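Local coordinates for protein MmeI (Methylophilus methylotrophus, PDB 5HR4) that cleaves DNA as a type IIL restriction-modification enzyme and probably methylates adenine at N6 with S-adenosyl-L-methionine, at residues D361-C366 with A515-K520; L322-P327 with C582-F587; P327-E332 with L357-P362. All blocks are in the same frame, centred on the assembly; numbering follows the deposited sequence.

The three contacts lie within the sinefungin-binding methyltransferase core and share its mixed sheet. Interaction 1 lines the sinefungin pocket: residues 363-366 lie along the amino-acid arm and the ribose, and Trp-517 touches the adenine. Interaction 2 seats helix 318-340 against strand 581-588, with the side chain of Leu-324 about 9 Å from sinefungin. Interaction 3 carries the same helix on to strand 359-361, the side chain of Phe-359 being about 13 Å from the ligand. Asp-361 and Pro-362 belong to interactions 1 and 3. Interactions 2 and 3, centres about 10 Å apart, share Pro-327 and are joined by a salt bridge, Lys-326 NZ to Asp-331 OD1, 2.6 Å. Tyr-518 packs on Ile-585, linking interactions 1 and 2.

Interaction 1. Residues D361-C366 with A515-K520; sequences DPACGC and AAWYPK. With SFG (sinefungin), chain H.
Trp-517 has CG beside its backbone N and anti to the carbonyl carbon (chi1 -83°), and chi2 of -112° swings the indole so that its pyrrole N-H edge faces Pro-362 and Ala-363. NE1 gives a hydrogen bond to Pro-362 O at 2.7 Å, with an N-H...O angle of 158°. The oxygen lies almost exactly in the indole plane, whereas the donor stands well above the plane of the carbonyl. Around this bond the contact is apolar: Pro-362 CB approaches Trp-517 CD1 at 4.0 Å, and the methyl CB of Ala-363 comes obliquely to within 4.1 Å of Trp-517 CE2. The buried indole nitrogen thus has an acceptor, and the in-plane bond is likely to limit rotation of the ring. DPACGC is the start of methyltransferase motif I, the cofactor loop that follows the first strand, 359-361, of a class I Rossmann-like fold. Along it Ala-363 O is 3.4 Å from CG of sinefungin, Cys-364 O is 3.3 Å from its CA, and Gly-365 CA is 3.4 Å from its O3'. Gly-365 has a positive phi, and a side chain there would run into the ligand's amino-acid arm. The benzene side of the indole reaches the adenine, Trp-517 CZ2 standing 3.6 Å from sinefungin C6, with the purine at the edge of the ring and not over its face. Sinefungin is also hydrogen-bonded to Glu-413, Asn-481, Thr-316, His-314 and Ala-461, while Phe-535 and Leu-462 pack against the Trp-517 side chain.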
ATOM      1  N   ASP A 361       7.868  -2.573  15.098  1.00 28.22           N
ATOM      2  CA  ASP A 361       7.061  -2.655  13.879  1.00 30.87           C
ATOM      3  C   ASP A 361       5.688  -3.269  14.168  1.00 32.68           C
ATOM      4  O   ASP A 361       5.553  -4.506  14.208  1.00 28.79           O
ATOM      5  CB  ASP A 361       7.805  -3.467  12.811  1.00 32.70           C
ATOM      6  CG  ASP A 361       7.094  -3.471  11.436  1.00 39.02           C
ATOM      7  OD1 ASP A 361       5.921  -3.019  11.323  1.00 34.72           O
ATOM      8  OD2 ASP A 361       7.718  -3.966  10.456  1.00 38.42           O
ATOM      9  N   PRO A 362       4.625  -2.444  14.315  1.00 29.15           N
ATOM     10  CA  PRO A 362       3.328  -2.942  14.798  1.00 30.93           C
ATOM     11  C   PRO A 362       2.470  -3.602  13.726  1.00 35.44           C
ATOM     12  O   PRO A 362       1.239  -3.573  13.816  1.00 33.24           O
ATOM     13  CB  PRO A 362       2.641  -1.673  15.325  1.00 30.87           C
ATOM     14  CG  PRO A 362       3.488  -0.486  14.814  1.00 29.32           C
ATOM     15  CD  PRO A 362       4.558  -1.028  13.925  1.00 31.09           C
ATOM     16  N   ALA A 363       3.110  -4.191  12.715  1.00 33.49           N
ATOM     17  CA  ALA A 363       2.461  -4.927  11.634  1.00 30.46           C
ATOM     18  C   ALA A 363       3.569  -5.582  10.815  1.00 33.85           C
ATOM     19  O   ALA A 363       3.587  -5.494   9.584  1.00 40.00           O
ATOM     20  CB  ALA A 363       1.589  -3.995  10.783  1.00 27.11           C
ATOM     21  N   CYS A 364       4.493  -6.249  11.502  1.00 32.10           N
ATOM     22  CA  CYS A 364       5.837  -6.445  10.985  1.00 31.83           C
ATOM     23  C   CYS A 364       5.940  -7.469   9.859  1.00 32.26           C
ATOM     24  O   CYS A 364       7.017  -7.575   9.262  1.00 36.63           O
ATOM     25  CB  CYS A 364       6.767  -6.845  12.132  1.00 29.14           C
ATOM     26  SG  CYS A 364       6.482  -8.503  12.715  1.00 39.54           S
ATOM     27  N   GLY A 365       4.891  -8.223   9.557  1.00 30.27           N
ATOM     28  CA  GLY A 365       5.014  -9.210   8.491  1.00 32.17           C
ATOM     29  C   GLY A 365       6.081 -10.243   8.804  1.00 34.93           C
ATOM     30  O   GLY A 365       6.160 -10.758   9.921  1.00 39.61           O
ATOM     31  N   CYS A 366       6.928 -10.559   7.823  1.00 34.31           N
ATOM     32  CA  CYS A 366       8.020 -11.506   8.031  1.00 27.70           C
ATOM     33  C   CYS A 366       9.262 -10.846   8.632  1.00 35.04           C
ATOM     34  O   CYS A 366      10.324 -11.480   8.687  1.00 33.09           O
ATOM     35  CB  CYS A 366       8.386 -12.200   6.713  1.00 27.61           C
ATOM     36  SG  CYS A 366       9.358 -11.156   5.537  1.00 42.02           S
ATOM     37  N   ALA A 515      -5.195   3.437   7.943  1.00 30.52           N
ATOM     38  CA  ALA A 515      -5.325   4.623   8.782  1.00 28.47           C
ATOM     39  C   ALA A 515      -5.340   4.261  10.258  1.00 30.81           C
ATOM     40  O   ALA A 515      -4.763   4.978  11.072  1.00 31.42           O
ATOM     41  CB  ALA A 515      -6.579   5.401   8.407  1.00 24.45           C
ATOM     42  N   ALA A 516      -5.929   3.112  10.608  1.00 37.13           N
ATOM     43  CA  ALA A 516      -6.030   2.680  12.004  1.00 33.06           C
ATOM     44  C   ALA A 516      -4.697   2.719  12.764  1.00 31.70           C
ATOM     45  O   ALA A 516      -4.674   3.035  13.957  1.00 36.24           O
ATOM     46  CB  ALA A 516      -6.610   1.275  12.060  1.00 31.72           C
ATOM     47  N   TRP A 517      -3.583   2.376  12.121  1.00 31.11           N
ATOM     48  CA  TRP A 517      -2.327   2.368  12.878  1.00 36.32           C
ATOM     49  C   TRP A 517      -1.871   3.764  13.296  1.00 33.59           C
ATOM     50  O   TRP A 517      -1.060   3.875  14.219  1.00 32.48           O
ATOM     51  CB  TRP A 517      -1.196   1.691  12.092  1.00 33.63           C
ATOM     52  CG  TRP A 517      -1.210   0.201  12.202  1.00 31.79           C
ATOM     53  CD1 TRP A 517      -0.297  -0.586  12.833  1.00 30.86           C
ATOM     54  CD2 TRP A 517      -2.200  -0.682  11.672  1.00 31.80           C
ATOM     55  NE1 TRP A 517      -0.656  -1.909  12.725  1.00 27.14           N
ATOM     56  CE2 TRP A 517      -1.819  -1.992  12.014  1.00 28.78           C
ATOM     57  CE3 TRP A 517      -3.367  -0.490  10.932  1.00 32.64           C
ATOM     58  CZ2 TRP A 517      -2.564  -3.108  11.640  1.00 34.92           C
ATOM     59  CZ3 TRP A 517      -4.114  -1.600  10.564  1.00 33.62           C
ATOM     60  CH2 TRP A 517      -3.711  -2.892  10.921  1.00 36.03           C
ATOM     61  N   TYR A 518      -2.372   4.826  12.652  1.00 31.01           N
ATOM     62  CA  TYR A 518      -1.907   6.170  12.992  1.00 31.65           C
ATOM     63  C   TYR A 518      -2.410   6.642  14.353  1.00 36.45           C
ATOM     64  O   TYR A 518      -1.591   7.132  15.152  1.00 37.42           O
ATOM     65  CB  TYR A 518      -2.285   7.149  11.878  1.00 30.86           C
ATOM     66  CG  TYR A 518      -1.430   7.038  10.640  1.00 32.02           C
ATOM     67  CD1 TYR A 518      -1.593   5.980   9.750  1.00 31.12           C
ATOM     68  CD2 TYR A 518      -0.478   8.005  10.347  1.00 35.76           C
ATOM     69  CE1 TYR A 518      -0.830   5.875   8.620  1.00 31.72           C
ATOM     70  CE2 TYR A 518       0.302   7.916   9.210  1.00 35.19           C
ATOM     71  CZ  TYR A 518       0.123   6.847   8.354  1.00 36.93           C
ATOM     72  OH  TYR A 518       0.891   6.752   7.225  1.00 35.06           O
ATOM     73  N   PRO A 519      -3.705   6.564  14.680  1.00 35.10           N
ATOM     74  CA  PRO A 519      -4.121   6.948  16.037  1.00 35.99           C
ATOM     75  C   PRO A 519      -3.536   6.047  17.104  1.00 36.95           C
ATOM     76  O   PRO A 519      -3.236   6.525  18.204  1.00 36.25           O
ATOM     77  CB  PRO A 519      -5.651   6.827  15.986  1.00 39.49           C
ATOM     78  CG  PRO A 519      -5.985   6.921  14.557  1.00 40.08           C
ATOM     79  CD  PRO A 519      -4.868   6.241  13.843  1.00 35.01           C
ATOM     80  N   LYS A 520      -3.381   4.750  16.813  1.00 37.43           N
ATOM     81  CA  LYS A 520      -2.698   3.849  17.736  1.00 32.93           C
ATOM     82  C   LYS A 520      -1.331   4.399  18.101  1.00 33.20           C
ATOM     83  O   LYS A 520      -1.082   4.749  19.260  1.00 37.07           O
ATOM     84  CB  LYS A 520      -2.581   2.451  17.123  1.00 30.36           C
ATOM     85  CG  LYS A 520      -3.734   1.558  17.470  1.00 32.31           C
ATOM     86  CD  LYS A 520      -3.776   1.305  18.966  1.00 30.95           C
ATOM     87  CE  LYS A 520      -4.337  -0.061  19.301  1.00 29.48           C
ATOM     88  NZ  LYS A 520      -4.423  -0.265  20.782  1.00 29.83           N
TER
HETATM   89  N   SFG H1002       6.547  -5.224   6.271  1.00 39.36           N
HETATM   90  CA  SFG H1002       6.347  -6.653   6.154  1.00 41.66           C
HETATM   91  C   SFG H1002       7.486  -7.196   5.313  1.00 44.47           C
HETATM   92  O   SFG H1002       8.341  -6.396   4.873  1.00 45.42           O
HETATM   93  OXT SFG H1002       7.589  -8.420   5.061  1.00 43.95           O
HETATM   94  CB  SFG H1002       5.010  -6.946   5.481  1.00 40.94           C
HETATM   95  CG  SFG H1002       3.921  -6.235   6.270  1.00 38.68           C
HETATM   96  CD  SFG H1002       2.669  -6.325   5.427  1.00 36.43           C
HETATM   97  NE  SFG H1002       2.752  -5.267   4.439  1.00 35.96           N
HETATM   98  C5' SFG H1002       1.396  -6.196   6.278  1.00 40.93           C
HETATM   99  C4' SFG H1002       1.303  -7.221   7.458  1.00 40.18           C
HETATM  100  O4' SFG H1002       0.404  -6.808   8.306  1.00 39.00           O
HETATM  101  C3' SFG H1002       0.800  -8.615   7.041  1.00 45.25           C
HETATM  102  O3' SFG H1002       1.820  -9.487   7.225  1.00 50.67           O
HETATM  103  C2' SFG H1002      -0.418  -8.930   7.959  1.00 42.99           C
HETATM  104  O2' SFG H1002      -0.384 -10.332   8.463  1.00 45.35           O
HETATM  105  C1' SFG H1002      -0.272  -8.119   8.957  1.00 38.60           C
HETATM  106  N9  SFG H1002      -1.506  -7.653   9.507  1.00 33.27           N
HETATM  107  C8  SFG H1002      -2.631  -7.343   8.867  1.00 37.02           C
HETATM  108  N7  SFG H1002      -3.516  -6.903   9.765  1.00 34.95           N
HETATM  109  C5  SFG H1002      -2.928  -6.936  10.960  1.00 38.51           C
HETATM  110  C6  SFG H1002      -3.401  -6.602  12.206  1.00 37.93           C
HETATM  111  N6  SFG H1002      -4.670  -6.094  12.664  1.00 32.91           N
HETATM  112  N1  SFG H1002      -2.629  -6.718  13.281  1.00 36.32           N
HETATM  113  C2  SFG H1002      -1.361  -7.171  13.134  1.00 32.87           C
HETATM  114  N3  SFG H1002      -0.895  -7.506  11.902  1.00 34.79           N
HETATM  115  C4  SFG H1002      -1.683  -7.388  10.809  1.00 35.93           C

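Interaction 2. Residues L322-P327 with C582-F587; sequences LKLIKP and CVIIGF
Ile-584 reaches from strand 581-588 to helix 318-340 and meets both Lys-323 and Leu-324. Its CB points toward the helix and splits the contact between two branches. The CG2 methyl, anti to the backbone N, touches Leu-324: it is 3.7 Å from Leu-324 CD1 and 3.8 Å from Leu-324 CG, and the two side chains cross at a slant. The other branch, CG1, holds CD1 out toward the lysine, where Ile-584 CD1 lies 4.1 Å from Lys-323 CD and 4.2 Å from Lys-323 CB. These two side chains cross at roughly a right angle, and the lysine atoms met, CB and CD, belong to its aliphatic chain. The ammonium end goes on to hydrogen bonds with Asn-320 OD1 and Tyr-600 OH and to a cation-pi contact with Phe-568. No hydrogen bond joins the two segments. Leu-324 also packs on Phe-369 of helix 368-388 and on Ala-534 and Val-536 of strand 532-538, while Ile-584 leans on His-565 and Phe-568 of strand 560-569; this part of helix 318-340 lies over strands 532-538 and 581-588, beside helix 368-388.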
ATOM      1  N   LEU A 322      14.757   1.107   3.083  1.00 30.67           N
ATOM      2  CA  LEU A 322      15.867   2.059   3.178  1.00 25.99           C
ATOM      3  C   LEU A 322      15.392   3.501   2.987  1.00 27.27           C
ATOM      4  O   LEU A 322      15.874   4.401   3.681  1.00 29.12           O
ATOM      5  CB  LEU A 322      16.977   1.690   2.191  1.00 21.56           C
ATOM      6  CG  LEU A 322      17.690   0.387   2.604  1.00 26.23           C
ATOM      7  CD1 LEU A 322      18.557  -0.273   1.509  1.00 19.70           C
ATOM      8  CD2 LEU A 322      18.520   0.649   3.837  1.00 25.72           C
ATOM      9  N   LYS A 323      14.420   3.753   2.092  1.00 27.72           N
ATOM     10  CA  LYS A 323      13.904   5.123   2.002  1.00 27.53           C
ATOM     11  C   LYS A 323      13.194   5.538   3.280  1.00 29.98           C
ATOM     12  O   LYS A 323      12.980   6.735   3.504  1.00 28.50           O
ATOM     13  CB  LYS A 323      12.899   5.333   0.854  1.00 26.97           C
ATOM     14  CG  LYS A 323      12.925   4.362  -0.276  1.00 27.24           C
ATOM     15  CD  LYS A 323      11.560   4.329  -0.935  1.00 29.31           C
ATOM     16  CE  LYS A 323      11.652   4.555  -2.430  1.00 33.16           C
ATOM     17  NZ  LYS A 323      10.309   4.446  -3.047  1.00 34.73           N
ATOM     18  N   LEU A 324      12.782   4.573   4.104  1.00 29.58           N
ATOM     19  CA  LEU A 324      12.073   4.913   5.325  1.00 28.43           C
ATOM     20  C   LEU A 324      13.006   5.014   6.535  1.00 28.27           C
ATOM     21  O   LEU A 324      12.885   5.957   7.330  1.00 27.39           O
ATOM     22  CB  LEU A 324      10.962   3.894   5.564  1.00 27.87           C
ATOM     23  CG  LEU A 324       9.996   4.136   6.717  1.00 26.68           C
ATOM     24  CD1 LEU A 324       8.756   3.398   6.379  1.00 30.33           C
ATOM     25  CD2 LEU A 324      10.541   3.633   8.053  1.00 25.74           C
ATOM     26  N   ILE A 325      13.955   4.086   6.691  1.00 25.76           N
ATOM     27  CA  ILE A 325      14.823   4.165   7.865  1.00 28.15           C
ATOM     28  C   ILE A 325      15.981   5.153   7.709  1.00 28.32           C
ATOM     29  O   ILE A 325      16.556   5.568   8.727  1.00 31.58           O
ATOM     30  CB  ILE A 325      15.382   2.782   8.253  1.00 28.78           C
ATOM     31  CG1 ILE A 325      16.333   2.256   7.175  1.00 27.84           C
ATOM     32  CG2 ILE A 325      14.231   1.789   8.551  1.00 29.07           C
ATOM     33  CD1 ILE A 325      16.895   0.874   7.458  1.00 25.39           C
ATOM     34  N   LYS A 326      16.372   5.541   6.493  1.00 27.61           N
ATOM     35  CA  LYS A 326      17.476   6.503   6.396  1.00 31.11           C
ATOM     36  C   LYS A 326      17.092   7.846   7.000  1.00 29.11           C
ATOM     37  O   LYS A 326      17.811   8.320   7.896  1.00 28.92           O
ATOM     38  CB  LYS A 326      17.955   6.663   4.945  1.00 28.73           C
ATOM     39  CG  LYS A 326      18.783   5.496   4.389  1.00 26.46           C
ATOM     40  CD  LYS A 326      18.919   5.608   2.857  1.00 25.56           C
ATOM     41  CE  LYS A 326      20.325   6.026   2.421  1.00 32.96           C
ATOM     42  NZ  LYS A 326      20.771   7.252   3.142  1.00 30.67           N
ATOM     43  N   PRO A 327      15.982   8.486   6.606  1.00 30.56           N
ATOM     44  CA  PRO A 327      15.563   9.703   7.316  1.00 26.94           C
ATOM     45  C   PRO A 327      15.121   9.451   8.745  1.00 26.62           C
ATOM     46  O   PRO A 327      15.299  10.332   9.588  1.00 29.75           O
ATOM     47  CB  PRO A 327      14.396  10.236   6.468  1.00 28.42           C
ATOM     48  CG  PRO A 327      14.402   9.433   5.216  1.00 30.14           C
ATOM     49  CD  PRO A 327      15.023   8.127   5.546  1.00 29.78           C
ATOM     50  N   CYS A 582       1.985   4.418  -3.397  1.00 32.61           N
ATOM     51  CA  CYS A 582       2.317   4.538  -1.981  1.00 31.20           C
ATOM     52  C   CYS A 582       2.806   5.925  -1.586  1.00 30.14           C
ATOM     53  O   CYS A 582       3.177   6.753  -2.421  1.00 35.22           O
ATOM     54  CB  CYS A 582       3.397   3.536  -1.592  1.00 27.64           C
ATOM     55  SG  CYS A 582       2.776   1.903  -1.710  1.00 35.70           S
ATOM     56  N   VAL A 583       2.807   6.151  -0.275  1.00 24.86           N
ATOM     57  CA  VAL A 583       3.493   7.257   0.365  1.00 27.94           C
ATOM     58  C   VAL A 583       4.207   6.683   1.577  1.00 29.73           C
ATOM     59  O   VAL A 583       3.991   5.529   1.959  1.00 29.00           O
ATOM     60  CB  VAL A 583       2.536   8.390   0.782  1.00 28.87           C
ATOM     61  CG1 VAL A 583       1.919   9.030  -0.443  1.00 27.05           C
ATOM     62  CG2 VAL A 583       1.449   7.838   1.683  1.00 29.70           C
ATOM     63  N   ILE A 584       5.104   7.486   2.149  1.00 28.10           N
ATOM     64  CA  ILE A 584       5.754   7.198   3.424  1.00 25.48           C
ATOM     65  C   ILE A 584       5.602   8.439   4.283  1.00 27.52           C
ATOM     66  O   ILE A 584       5.944   9.538   3.841  1.00 28.47           O
ATOM     67  CB  ILE A 584       7.247   6.846   3.273  1.00 26.62           C
ATOM     68  CG1 ILE A 584       7.449   5.651   2.346  1.00 25.77           C
ATOM     69  CG2 ILE A 584       7.848   6.551   4.635  1.00 27.86           C
ATOM     70  CD1 ILE A 584       8.900   5.322   2.073  1.00 21.97           C
ATOM     71  N   ILE A 585       5.097   8.276   5.504  1.00 32.86           N
ATOM     72  CA  ILE A 585       4.786   9.409   6.376  1.00 30.70           C
ATOM     73  C   ILE A 585       5.575   9.255   7.659  1.00 31.30           C
ATOM     74  O   ILE A 585       5.261   8.398   8.497  1.00 36.75           O
ATOM     75  CB  ILE A 585       3.285   9.516   6.681  1.00 26.26           C
ATOM     76  CG1 ILE A 585       2.506   9.813   5.390  1.00 33.46           C
ATOM     77  CG2 ILE A 585       3.058  10.631   7.672  1.00 27.48           C
ATOM     78  CD1 ILE A 585       0.979   9.584   5.470  1.00 28.80           C
ATOM     79  N   GLY A 586       6.601  10.103   7.829  1.00 29.35           N
ATOM     80  CA  GLY A 586       7.314  10.187   9.091  1.00 28.26           C
ATOM     81  C   GLY A 586       6.676  11.228   9.996  1.00 33.09           C
ATOM     82  O   GLY A 586       6.438  12.366   9.577  1.00 34.60           O
ATOM     83  N   PHE A 587       6.407  10.842  11.242  1.00 29.91           N
ATOM     84  CA  PHE A 587       5.661  11.730  12.125  1.00 33.86           C
ATOM     85  C   PHE A 587       6.068  11.489  13.573  1.00 30.61           C
ATOM     86  O   PHE A 587       6.761  10.526  13.905  1.00 31.44           O
ATOM     87  CB  PHE A 587       4.140  11.547  11.938  1.00 34.25           C
ATOM     88  CG  PHE A 587       3.656  10.180  12.309  1.00 33.10           C
ATOM     89  CD1 PHE A 587       3.822   9.112  11.441  1.00 33.44           C
ATOM     90  CD2 PHE A 587       3.080   9.951  13.542  1.00 33.98           C
ATOM     91  CE1 PHE A 587       3.408   7.849  11.783  1.00 33.32           C
ATOM     92  CE2 PHE A 587       2.651   8.689  13.888  1.00 38.13           C
ATOM     93  CZ  PHE A 587       2.819   7.633  13.007  1.00 35.21           C
TER

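Interaction 3. Residues P327-E332 with L357-P362; sequences PLFLDE and LTFFDP
Phe-329 and Phe-359 reach toward each other from helix 318-340 and strand 359-361, and their rings make up the tight part of the contact. Phe-359 leads with one corner: its CE1 sits over a face of the Phe-329 ring, offset toward the rim, 3.4 Å from Phe-329 CZ. Phe-329 CE1 and CE2 are each 3.6 Å from that same Phe-359 CE1. The rings meet obliquely, their centroids 4.9 Å apart and their planes at 56°. In Phe-329, whose CB points toward the strand, CG is wedged between the backbone N and the carbonyl carbon (chi1 51°), which lays a ring face against Phe-359 CE1. Strand 359-361 is the first strand of the class I methyltransferase sheet, lying between 409-413 and 477-480. There Phe-359 is lined up with Phe-409 and Phe-477, its plane close to parallel with both, and Phe-477 also meets Phe-329; Thr-373 of helix 368-388 touches both members of the pair. With an alanine at Phe-329, CE1 of Phe-359 is likely to lose the ring face it packs on, opening a gap between helix and sheet. The flanks are much looser. Leu-357 points toward the helix, yet its side chain does not reach it. Asp-331, partly exposed, makes no contact with the strand and forms a salt bridge with Lys-326. At the loop before the strand, partly exposed Thr-358 uses OG1 to hydrogen-bond Lys-474 O.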
ATOM      1  N   PRO A 327      15.982   8.486   6.606  1.00 30.56           N
ATOM      2  CA  PRO A 327      15.563   9.703   7.316  1.00 26.94           C
ATOM      3  C   PRO A 327      15.121   9.451   8.745  1.00 26.62           C
ATOM      4  O   PRO A 327      15.299  10.332   9.588  1.00 29.75           O
ATOM      5  CB  PRO A 327      14.396  10.236   6.468  1.00 28.42           C
ATOM      6  CG  PRO A 327      14.402   9.433   5.216  1.00 30.14           C
ATOM      7  CD  PRO A 327      15.023   8.127   5.546  1.00 29.78           C
ATOM      8  N   LEU A 328      14.538   8.295   9.060  1.00 29.23           N
ATOM      9  CA  LEU A 328      14.003   8.119  10.409  1.00 29.55           C
ATOM     10  C   LEU A 328      15.116   8.152  11.449  1.00 27.67           C
ATOM     11  O   LEU A 328      15.029   8.885  12.443  1.00 30.08           O
ATOM     12  CB  LEU A 328      13.203   6.820  10.520  1.00 30.09           C
ATOM     13  CG  LEU A 328      12.323   6.701  11.784  1.00 29.78           C
ATOM     14  CD1 LEU A 328      11.389   7.913  11.950  1.00 28.81           C
ATOM     15  CD2 LEU A 328      11.526   5.387  11.820  1.00 26.43           C
ATOM     16  N   PHE A 329      16.181   7.382  11.240  1.00 25.84           N
ATOM     17  CA  PHE A 329      17.272   7.427  12.208  1.00 28.49           C
ATOM     18  C   PHE A 329      18.643   7.236  11.576  1.00 30.99           C
ATOM     19  O   PHE A 329      19.612   7.841  12.038  1.00 32.54           O
ATOM     20  CB  PHE A 329      17.070   6.368  13.300  1.00 24.20           C
ATOM     21  CG  PHE A 329      16.807   4.999  12.763  1.00 29.18           C
ATOM     22  CD1 PHE A 329      15.512   4.571  12.529  1.00 27.90           C
ATOM     23  CD2 PHE A 329      17.850   4.135  12.492  1.00 31.20           C
ATOM     24  CE1 PHE A 329      15.260   3.312  12.018  1.00 28.10           C
ATOM     25  CE2 PHE A 329      17.610   2.875  11.993  1.00 28.44           C
ATOM     26  CZ  PHE A 329      16.304   2.464  11.747  1.00 28.59           C
ATOM     27  N   LEU A 330      18.729   6.412  10.524  1.00 29.66           N
ATOM     28  CA  LEU A 330      20.007   5.823  10.130  1.00 26.68           C
ATOM     29  C   LEU A 330      20.991   6.889   9.675  1.00 34.25           C
ATOM     30  O   LEU A 330      22.118   6.956  10.180  1.00 35.81           O
ATOM     31  CB  LEU A 330      19.788   4.768   9.042  1.00 27.80           C
ATOM     32  CG  LEU A 330      21.047   4.007   8.598  1.00 23.58           C
ATOM     33  CD1 LEU A 330      21.778   3.461   9.781  1.00 29.06           C
ATOM     34  CD2 LEU A 330      20.759   2.899   7.606  1.00 20.35           C
ATOM     35  N   ASP A 331      20.585   7.747   8.736  1.00 29.99           N
ATOM     36  CA  ASP A 331      21.495   8.789   8.279  1.00 27.27           C
ATOM     37  C   ASP A 331      22.037   9.604   9.452  1.00 33.26           C
ATOM     38  O   ASP A 331      23.238   9.904   9.504  1.00 35.79           O
ATOM     39  CB  ASP A 331      20.817   9.715   7.268  1.00 27.14           C
ATOM     40  CG  ASP A 331      20.573   9.045   5.909  1.00 33.91           C
ATOM     41  OD1 ASP A 331      21.211   7.998   5.637  1.00 35.82           O
ATOM     42  OD2 ASP A 331      19.748   9.575   5.104  1.00 31.29           O
ATOM     43  N   GLU A 332      21.180   9.971  10.415  1.00 29.41           N
ATOM     44  CA  GLU A 332      21.702  10.784  11.513  1.00 31.76           C
ATOM     45  C   GLU A 332      22.716  10.003  12.328  1.00 32.17           C
ATOM     46  O   GLU A 332      23.687  10.584  12.826  1.00 38.57           O
ATOM     47  CB  GLU A 332      20.588  11.316  12.415  1.00 26.38           C
ATOM     48  N   LEU A 357      18.951   1.381  21.745  1.00 37.16           N
ATOM     49  CA  LEU A 357      17.907   1.753  20.793  1.00 35.46           C
ATOM     50  C   LEU A 357      16.964   0.579  20.558  1.00 30.65           C
ATOM     51  O   LEU A 357      17.417  -0.548  20.340  1.00 33.20           O
ATOM     52  CB  LEU A 357      18.520   2.183  19.463  1.00 30.54           C
ATOM     53  CG  LEU A 357      19.300   3.482  19.286  1.00 33.09           C
ATOM     54  CD1 LEU A 357      19.788   3.527  17.850  1.00 33.03           C
ATOM     55  CD2 LEU A 357      18.447   4.710  19.576  1.00 33.39           C
ATOM     56  N   THR A 358      15.659   0.839  20.581  1.00 27.10           N
ATOM     57  CA  THR A 358      14.663  -0.207  20.359  1.00 30.54           C
ATOM     58  C   THR A 358      13.821   0.126  19.132  1.00 31.79           C
ATOM     59  O   THR A 358      13.499   1.299  18.884  1.00 33.63           O
ATOM     60  CB  THR A 358      13.756  -0.397  21.586  1.00 27.25           C
ATOM     61  OG1 THR A 358      13.217   0.864  21.995  1.00 33.08           O
ATOM     62  CG2 THR A 358      14.537  -0.965  22.742  1.00 26.95           C
ATOM     63  N   PHE A 359      13.473  -0.909  18.358  1.00 30.85           N
ATOM     64  CA  PHE A 359      12.700  -0.756  17.128  1.00 28.40           C
ATOM     65  C   PHE A 359      11.418  -1.577  17.200  1.00 26.89           C
ATOM     66  O   PHE A 359      11.438  -2.735  17.621  1.00 27.51           O
ATOM     67  CB  PHE A 359      13.546  -1.163  15.919  1.00 30.07           C
ATOM     68  CG  PHE A 359      14.838  -0.391  15.811  1.00 32.60           C
ATOM     69  CD1 PHE A 359      14.909   0.773  15.052  1.00 27.72           C
ATOM     70  CD2 PHE A 359      15.963  -0.802  16.506  1.00 29.92           C
ATOM     71  CE1 PHE A 359      16.066   1.493  14.978  1.00 24.60           C
ATOM     72  CE2 PHE A 359      17.138  -0.083  16.415  1.00 31.06           C
ATOM     73  CZ  PHE A 359      17.186   1.062  15.647  1.00 30.22           C
ATOM     74  N   PHE A 360      10.313  -0.981  16.754  1.00 27.35           N
ATOM     75  CA  PHE A 360       8.971  -1.512  17.001  1.00 29.74           C
ATOM     76  C   PHE A 360       8.128  -1.424  15.729  1.00 28.20           C
ATOM     77  O   PHE A 360       7.689  -0.332  15.346  1.00 29.33           O
ATOM     78  CB  PHE A 360       8.327  -0.730  18.147  1.00 32.58           C
ATOM     79  CG  PHE A 360       7.056  -1.317  18.665  1.00 30.89           C
ATOM     80  CD1 PHE A 360       6.590  -2.549  18.217  1.00 33.13           C
ATOM     81  CD2 PHE A 360       6.324  -0.627  19.621  1.00 35.97           C
ATOM     82  CE1 PHE A 360       5.395  -3.076  18.692  1.00 29.34           C
ATOM     83  CE2 PHE A 360       5.139  -1.137  20.108  1.00 39.52           C
ATOM     84  CZ  PHE A 360       4.667  -2.372  19.640  1.00 33.88           C
ATOM     85  N   ASP A 361       7.868  -2.573  15.098  1.00 28.22           N
ATOM     86  CA  ASP A 361       7.061  -2.655  13.879  1.00 30.87           C
ATOM     87  C   ASP A 361       5.688  -3.269  14.168  1.00 32.68           C
ATOM     88  O   ASP A 361       5.553  -4.506  14.208  1.00 28.79           O
ATOM     89  CB  ASP A 361       7.805  -3.467  12.811  1.00 32.70           C
ATOM     90  CG  ASP A 361       7.094  -3.471  11.436  1.00 39.02           C
ATOM     91  OD1 ASP A 361       5.921  -3.019  11.323  1.00 34.72           O
ATOM     92  OD2 ASP A 361       7.718  -3.966  10.456  1.00 38.42           O
ATOM     93  N   PRO A 362       4.625  -2.444  14.315  1.00 29.15           N
ATOM     94  CA  PRO A 362       3.328  -2.942  14.798  1.00 30.93           C
ATOM     95  C   PRO A 362       2.470  -3.602  13.726  1.00 35.44           C
ATOM     96  O   PRO A 362       1.239  -3.573  13.816  1.00 33.24           O
ATOM     97  CB  PRO A 362       2.641  -1.673  15.325  1.00 30.87           C
ATOM     98  CG  PRO A 362       3.488  -0.486  14.814  1.00 29.32           C
ATOM     99  CD  PRO A 362       4.558  -1.028  13.925  1.00 31.09           C
TER